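Local coordinates for succinoglycan biosynthesis protein (Bacillus cereus ATCC 14579, PDB 2QGM), which is of uncertain function, named for succinoglycan biosynthesis, and probably acts as a hydrolase resembling the erythromycin esterases to whose family it belongs, at residues A[80-85]-A[406-411]; A[342-347]-A[433-438]. One frame throughout, in Å; residues are numbered along the deposited sequence.

In the fold
Contact 1 and contact 2 are neighbours, with centres about 10 Å apart. Contact 2 joins two strands of the central mixed sheet, 336-344 and 432-439. Strand 76-79 lies on the other side of strand 336-344, and the loop that follows it supplies segment 80-85 of contact 1. Segment 406-411 comes from a separate antiparallel pair, 404-408 with 421-425. The two contacts touch directly. Gly80 O lies 3.6 Å from Phe434 CZ. Leu408 CD2 is 4.1 Å from Thr343 O. Asn82 meets Thr343 as well as segment 406-411. Segment 80-85 and contact 2 lie at C-terminal ends of parallel strands, where alpha/beta folds commonly place active sites. A site nearby is plausible but not established.

Contact 1: A[80-85]-A[406-411]; sequences GENTHG and PLLSIG
Asn82 and Ile410 are joined by backbone. Ile410 N donates to Asn82 O at 3.3 Å, and the N-H...O angle of 170° makes this long bond straight. One residue on, the CA-H of Thr83 points at Ile410 O, with CA and O 3.4 Å apart. Ile410 O also accepts from His306 NE2, so this carbonyl has a second partner. The side chains of Thr83 and Ile410 lie side by side and point the same way. Thr83 CG2 rests 4.1 Å from Ile410 CB and close to the CD1 tip.

The Thr83 torsion explains this split of roles. With chi1 at 84°, OG1 sits between the backbone N and the carbonyl carbon and takes the N-H of Gly85 at 2.9 Å. This is an ST turn, and the main partner of the hydroxyl is Ser86 OG. The methyl is left for Ile410. Leu408 adds the other apolar piece. Its CD2 branch lies 4.0 Å from Asn82 CG, and the two side chains cross at about a right angle.

The His84 end is looser. Here a water replaces direct bonding. It accepts from His84 N at 2.8 Å and donates to Gly411 O at 2.9 Å. The His84 ring makes an edge-to-face contact with His306. The arrangement is typical of a loop at the C-terminal end of a parallel strand, here 76-79, leading into helix 87-104. Its position is consistent with the active-site region of an Ere-like fold.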
loop_
_atom_site.group_PDB
_atom_site.type_symbol
_atom_site.label_atom_id
_atom_site.label_comp_id
_atom_site.label_asym_id
_atom_site.label_seq_id
_atom_site.Cartn_x
_atom_site.Cartn_y
_atom_site.Cartn_z
ATOM N N GLY A 80 -0.476 0.779 6.791
ATOM C CA GLY A 80 0.544 1.756 6.444
ATOM C C GLY A 80 1.934 1.535 7.014
ATOM O O GLY A 80 2.181 0.587 7.760
ATOM N N GLU A 81 2.847 2.418 6.623
ATOM C CA GLU A 81 4.226 2.410 7.096
ATOM C C GLU A 81 4.673 3.865 7.201
ATOM O O GLU A 81 4.472 4.665 6.274
ATOM C CB GLU A 81 5.129 1.602 6.146
ATOM C CG GLU A 81 4.912 1.878 4.670
ATOM C CD GLU A 81 5.590 0.845 3.794
ATOM O OE1 GLU A 81 5.416 -0.362 4.064
ATOM O OE2 GLU A 81 6.288 1.229 2.829
ATOM N N ASN A 82 5.259 4.209 8.346
ATOM C CA ASN A 82 5.699 5.574 8.600
ATOM C C ASN A 82 6.780 6.051 7.638
ATOM O O ASN A 82 6.852 7.236 7.313
ATOM C CB ASN A 82 6.183 5.716 10.046
ATOM C CG ASN A 82 5.912 7.097 10.604
ATOM O OD1 ASN A 82 5.600 8.023 9.853
ATOM N ND2 ASN A 82 6.022 7.247 11.922
ATOM N N THR A 83 7.634 5.133 7.205
ATOM C CA THR A 83 8.681 5.454 6.246
ATOM C C THR A 83 8.708 4.288 5.278
ATOM O O THR A 83 7.962 3.315 5.446
ATOM C CB THR A 83 10.081 5.565 6.894
ATOM O OG1 THR A 83 10.662 4.258 7.008
ATOM C CG2 THR A 83 9.981 6.205 8.275
ATOM N N HIS A 84 9.562 4.389 4.263
ATOM C CA HIS A 84 9.731 3.327 3.273
ATOM C C HIS A 84 11.074 2.641 3.523
ATOM O O HIS A 84 11.629 2.011 2.633
ATOM C CB HIS A 84 9.712 3.910 1.856
ATOM C CG HIS A 84 8.335 4.097 1.295
ATOM N ND1 HIS A 84 8.004 5.131 0.445
ATOM C CD2 HIS A 84 7.214 3.345 1.421
ATOM C CE1 HIS A 84 6.742 5.009 0.073
ATOM N NE2 HIS A 84 6.241 3.932 0.652
ATOM N N GLY A 85 11.598 2.760 4.743
ATOM C CA GLY A 85 12.879 2.137 5.031
ATOM C C GLY A 85 13.172 1.757 6.472
ATOM O O GLY A 85 14.330 1.790 6.892
ATOM N N PRO A 406 1.782 17.852 15.092
ATOM C CA PRO A 406 2.667 17.390 14.022
ATOM C C PRO A 406 2.652 15.870 13.916
ATOM O O PRO A 406 2.651 15.170 14.934
ATOM C CB PRO A 406 4.033 17.918 14.449
ATOM C CG PRO A 406 3.684 19.171 15.213
ATOM C CD PRO A 406 2.508 18.712 16.043
ATOM N N LEU A 407 2.621 15.368 12.686
ATOM C CA LEU A 407 2.635 13.930 12.445
ATOM C C LEU A 407 3.785 13.653 11.493
ATOM O O LEU A 407 3.895 14.274 10.438
ATOM C CB LEU A 407 1.323 13.456 11.816
ATOM C CG LEU A 407 1.266 11.965 11.442
ATOM C CD1 LEU A 407 1.248 11.116 12.706
ATOM C CD2 LEU A 407 0.027 11.688 10.615
ATOM N N LEU A 408 4.642 12.717 11.875
ATOM C CA LEU A 408 5.793 12.361 11.065
ATOM C C LEU A 408 5.363 11.609 9.816
ATOM O O LEU A 408 4.451 10.792 9.870
ATOM C CB LEU A 408 6.734 11.467 11.862
ATOM C CG LEU A 408 7.894 10.890 11.049
ATOM C CD1 LEU A 408 8.865 12.015 10.709
ATOM C CD2 LEU A 408 8.582 9.775 11.841
ATOM N N SER A 409 6.026 11.886 8.701
ATOM C CA SER A 409 5.733 11.214 7.441
ATOM C C SER A 409 6.946 11.374 6.534
ATOM O O SER A 409 7.276 12.477 6.103
ATOM C CB SER A 409 4.489 11.812 6.789
ATOM O OG SER A 409 3.983 10.944 5.787
ATOM N N ILE A 410 7.616 10.258 6.259
ATOM C CA ILE A 410 8.822 10.265 5.433
ATOM C C ILE A 410 8.662 9.368 4.213
ATOM O O ILE A 410 8.337 8.185 4.336
ATOM C CB ILE A 410 10.051 9.771 6.228
ATOM C CG1 ILE A 410 10.228 10.625 7.496
ATOM C CG2 ILE A 410 11.297 9.850 5.353
ATOM C CD1 ILE A 410 11.334 10.133 8.412
ATOM N N GLY A 411 8.899 9.937 3.037
ATOM C CA GLY A 411 8.786 9.173 1.808
ATOM C C GLY A 411 10.086 8.491 1.424
ATOM O O GLY A 411 10.955 8.260 2.269
HETATM O O HOH W 1 11.916 5.810 3.527
#

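Contact 2: A[342-347]-A[433-438]; sequences TTTEGN and IFHIRK
Arg437 O is gripped by two successive backbone N-H groups. Thr344 N donates at 3.0 Å with a bent angle of 145°. Glu345 N donates at 3.1 Å and is much straighter. This pair of hydrogen bonds falls where both segments turn a corner. Next to it, Thr343 OG1 donates to Ile436 O at 2.7 Å, nearly along the C=O axis. A chi1 of -175° sets OG1 opposite its own backbone N, which brings it to the carbonyl of Ile436. Thr439 OG1 is another partner of this hydroxyl.

Before the corner the two segments run as adjacent parallel strands of the central mixed sheet. Thr342 N donates to Phe434 O, and Ile436 N donates to Thr342 O. A water donates to both Phe434 O and Thr342 O.

His435 spans two threonines on one face of the pair. Thr342 OG1 meets ND1 at 2.8 Å near the ring plane, in a hydrogen bond whose direction is open. NE2 gives a weak, bent bond to Thr344 OG1 at 3.0 Å, again at the ring edge. The stronger partner of that hydroxyl is Asn375 O, at the start of helix 374-380. Together the two bonds to the ring, one of them weak, should limit rotation of the imidazole. Phe386 meets the ring with planes at about 45°, and Leu378 also packs on it.

At the corner, Glu345 and Lys438 lie side by side, their CG atoms 3.9 Å apart. Their charged ends are not in contact, with Glu345 OE1 4.7 Å from Lys438 NZ.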
loop_
_atom_site.group_PDB
_atom_site.type_symbol
_atom_site.label_atom_id
_atom_site.label_comp_id
_atom_site.label_asym_id
_atom_site.label_seq_id
_atom_site.Cartn_x
_atom_site.Cartn_y
_atom_site.Cartn_z
ATOM N N THR A 342 3.383 4.209 13.168
ATOM C CA THR A 342 4.073 5.298 13.840
ATOM C C THR A 342 5.356 4.817 14.507
ATOM O O THR A 342 5.445 3.686 14.983
ATOM C CB THR A 342 3.179 5.989 14.925
ATOM O OG1 THR A 342 2.688 5.019 15.861
ATOM C CG2 THR A 342 1.998 6.697 14.279
ATOM N N THR A 343 6.364 5.681 14.494
ATOM C CA THR A 343 7.635 5.382 15.128
ATOM C C THR A 343 8.157 6.680 15.722
ATOM O O THR A 343 7.775 7.762 15.288
ATOM C CB THR A 343 8.656 4.789 14.132
ATOM O OG1 THR A 343 9.839 4.413 14.845
ATOM C CG2 THR A 343 9.014 5.800 13.052
ATOM N N THR A 344 9.023 6.570 16.720
ATOM C CA THR A 344 9.553 7.759 17.380
ATOM C C THR A 344 10.940 8.213 16.942
ATOM O O THR A 344 11.129 9.367 16.559
ATOM C CB THR A 344 9.570 7.557 18.908
ATOM O OG1 THR A 344 8.229 7.349 19.372
ATOM C CG2 THR A 344 10.155 8.779 19.605
ATOM N N GLU A 345 11.904 7.306 16.994
ATOM C CA GLU A 345 13.279 7.646 16.652
ATOM C C GLU A 345 14.040 6.510 15.974
ATOM O O GLU A 345 13.613 5.357 15.992
ATOM C CB GLU A 345 14.016 8.060 17.932
ATOM C CG GLU A 345 13.855 7.044 19.070
ATOM C CD GLU A 345 14.596 7.448 20.335
ATOM O OE1 GLU A 345 15.846 7.506 20.303
ATOM O OE2 GLU A 345 13.929 7.694 21.362
ATOM N N GLY A 346 15.177 6.854 15.381
ATOM C CA GLY A 346 15.991 5.859 14.715
ATOM C C GLY A 346 16.451 6.296 13.343
ATOM O O GLY A 346 16.208 7.426 12.921
ATOM N N ASN A 347 17.139 5.394 12.653
ATOM C CA ASN A 347 17.647 5.649 11.307
ATOM C C ASN A 347 16.801 4.856 10.316
ATOM O O ASN A 347 16.201 3.842 10.672
ATOM C CB ASN A 347 19.103 5.192 11.191
ATOM C CG ASN A 347 20.062 6.094 11.948
ATOM O OD1 ASN A 347 21.202 5.718 12.225
ATOM N ND2 ASN A 347 19.609 7.295 12.269
ATOM N N ILE A 433 -3.488 2.454 15.075
ATOM C CA ILE A 433 -2.080 2.649 14.779
ATOM C C ILE A 433 -1.283 1.591 15.515
ATOM O O ILE A 433 -1.725 1.064 16.538
ATOM C CB ILE A 433 -1.537 4.043 15.234
ATOM C CG1 ILE A 433 -1.700 4.211 16.746
ATOM C CG2 ILE A 433 -2.242 5.153 14.483
ATOM C CD1 ILE A 433 -0.874 5.346 17.307
ATOM N N PHE A 434 -0.138 1.223 14.950
ATOM C CA PHE A 434 0.767 0.307 15.629
ATOM C C PHE A 434 2.046 1.109 15.752
ATOM O O PHE A 434 2.622 1.571 14.762
ATOM C CB PHE A 434 0.972 -1.034 14.884
ATOM C CG PHE A 434 1.632 -0.929 13.528
ATOM C CD1 PHE A 434 2.997 -1.191 13.370
ATOM C CD2 PHE A 434 0.873 -0.641 12.399
ATOM C CE1 PHE A 434 3.590 -1.172 12.102
ATOM C CE2 PHE A 434 1.457 -0.620 11.133
ATOM C CZ PHE A 434 2.813 -0.886 10.981
ATOM N N HIS A 435 2.453 1.323 16.996
ATOM C CA HIS A 435 3.638 2.102 17.280
ATOM C C HIS A 435 4.846 1.236 17.597
ATOM O O HIS A 435 4.733 0.219 18.286
ATOM C CB HIS A 435 3.368 3.044 18.461
ATOM C CG HIS A 435 4.460 4.032 18.707
ATOM N ND1 HIS A 435 4.718 5.086 17.855
ATOM C CD2 HIS A 435 5.386 4.117 19.695
ATOM C CE1 HIS A 435 5.752 5.771 18.303
ATOM N NE2 HIS A 435 6.177 5.202 19.420
ATOM N N ILE A 436 5.991 1.635 17.049
ATOM C CA ILE A 436 7.270 0.974 17.297
ATOM C C ILE A 436 8.199 2.129 17.660
ATOM O O ILE A 436 8.673 2.855 16.787
ATOM C CB ILE A 436 7.832 0.251 16.043
ATOM C CG1 ILE A 436 6.862 -0.838 15.584
ATOM C CG2 ILE A 436 9.207 -0.352 16.371
ATOM C CD1 ILE A 436 7.348 -1.651 14.392
ATOM N N ARG A 437 8.445 2.314 18.952
ATOM C CA ARG A 437 9.279 3.422 19.408
ATOM C C ARG A 437 10.593 3.579 18.644
ATOM O O ARG A 437 10.823 4.599 17.996
ATOM C CB ARG A 437 9.579 3.275 20.900
ATOM C CG ARG A 437 10.307 4.461 21.498
ATOM C CD ARG A 437 10.755 4.146 22.911
ATOM N NE ARG A 437 9.628 3.891 23.803
ATOM C CZ ARG A 437 9.738 3.299 24.986
ATOM N NH1 ARG A 437 10.926 2.894 25.413
ATOM N NH2 ARG A 437 8.665 3.124 25.747
ATOM N N LYS A 438 11.460 2.580 18.729
ATOM C CA LYS A 438 12.741 2.657 18.041
ATOM C C LYS A 438 12.800 1.781 16.801
ATOM O O LYS A 438 12.438 0.601 16.829
ATOM C CB LYS A 438 13.892 2.280 18.988
ATOM C CG LYS A 438 14.118 3.262 20.130
ATOM C CD LYS A 438 15.372 2.924 20.938
ATOM C CE LYS A 438 15.605 3.937 22.056
ATOM N NZ LYS A 438 16.894 3.695 22.781
HETATM O O HOH W 2 4.962 1.483 13.173
#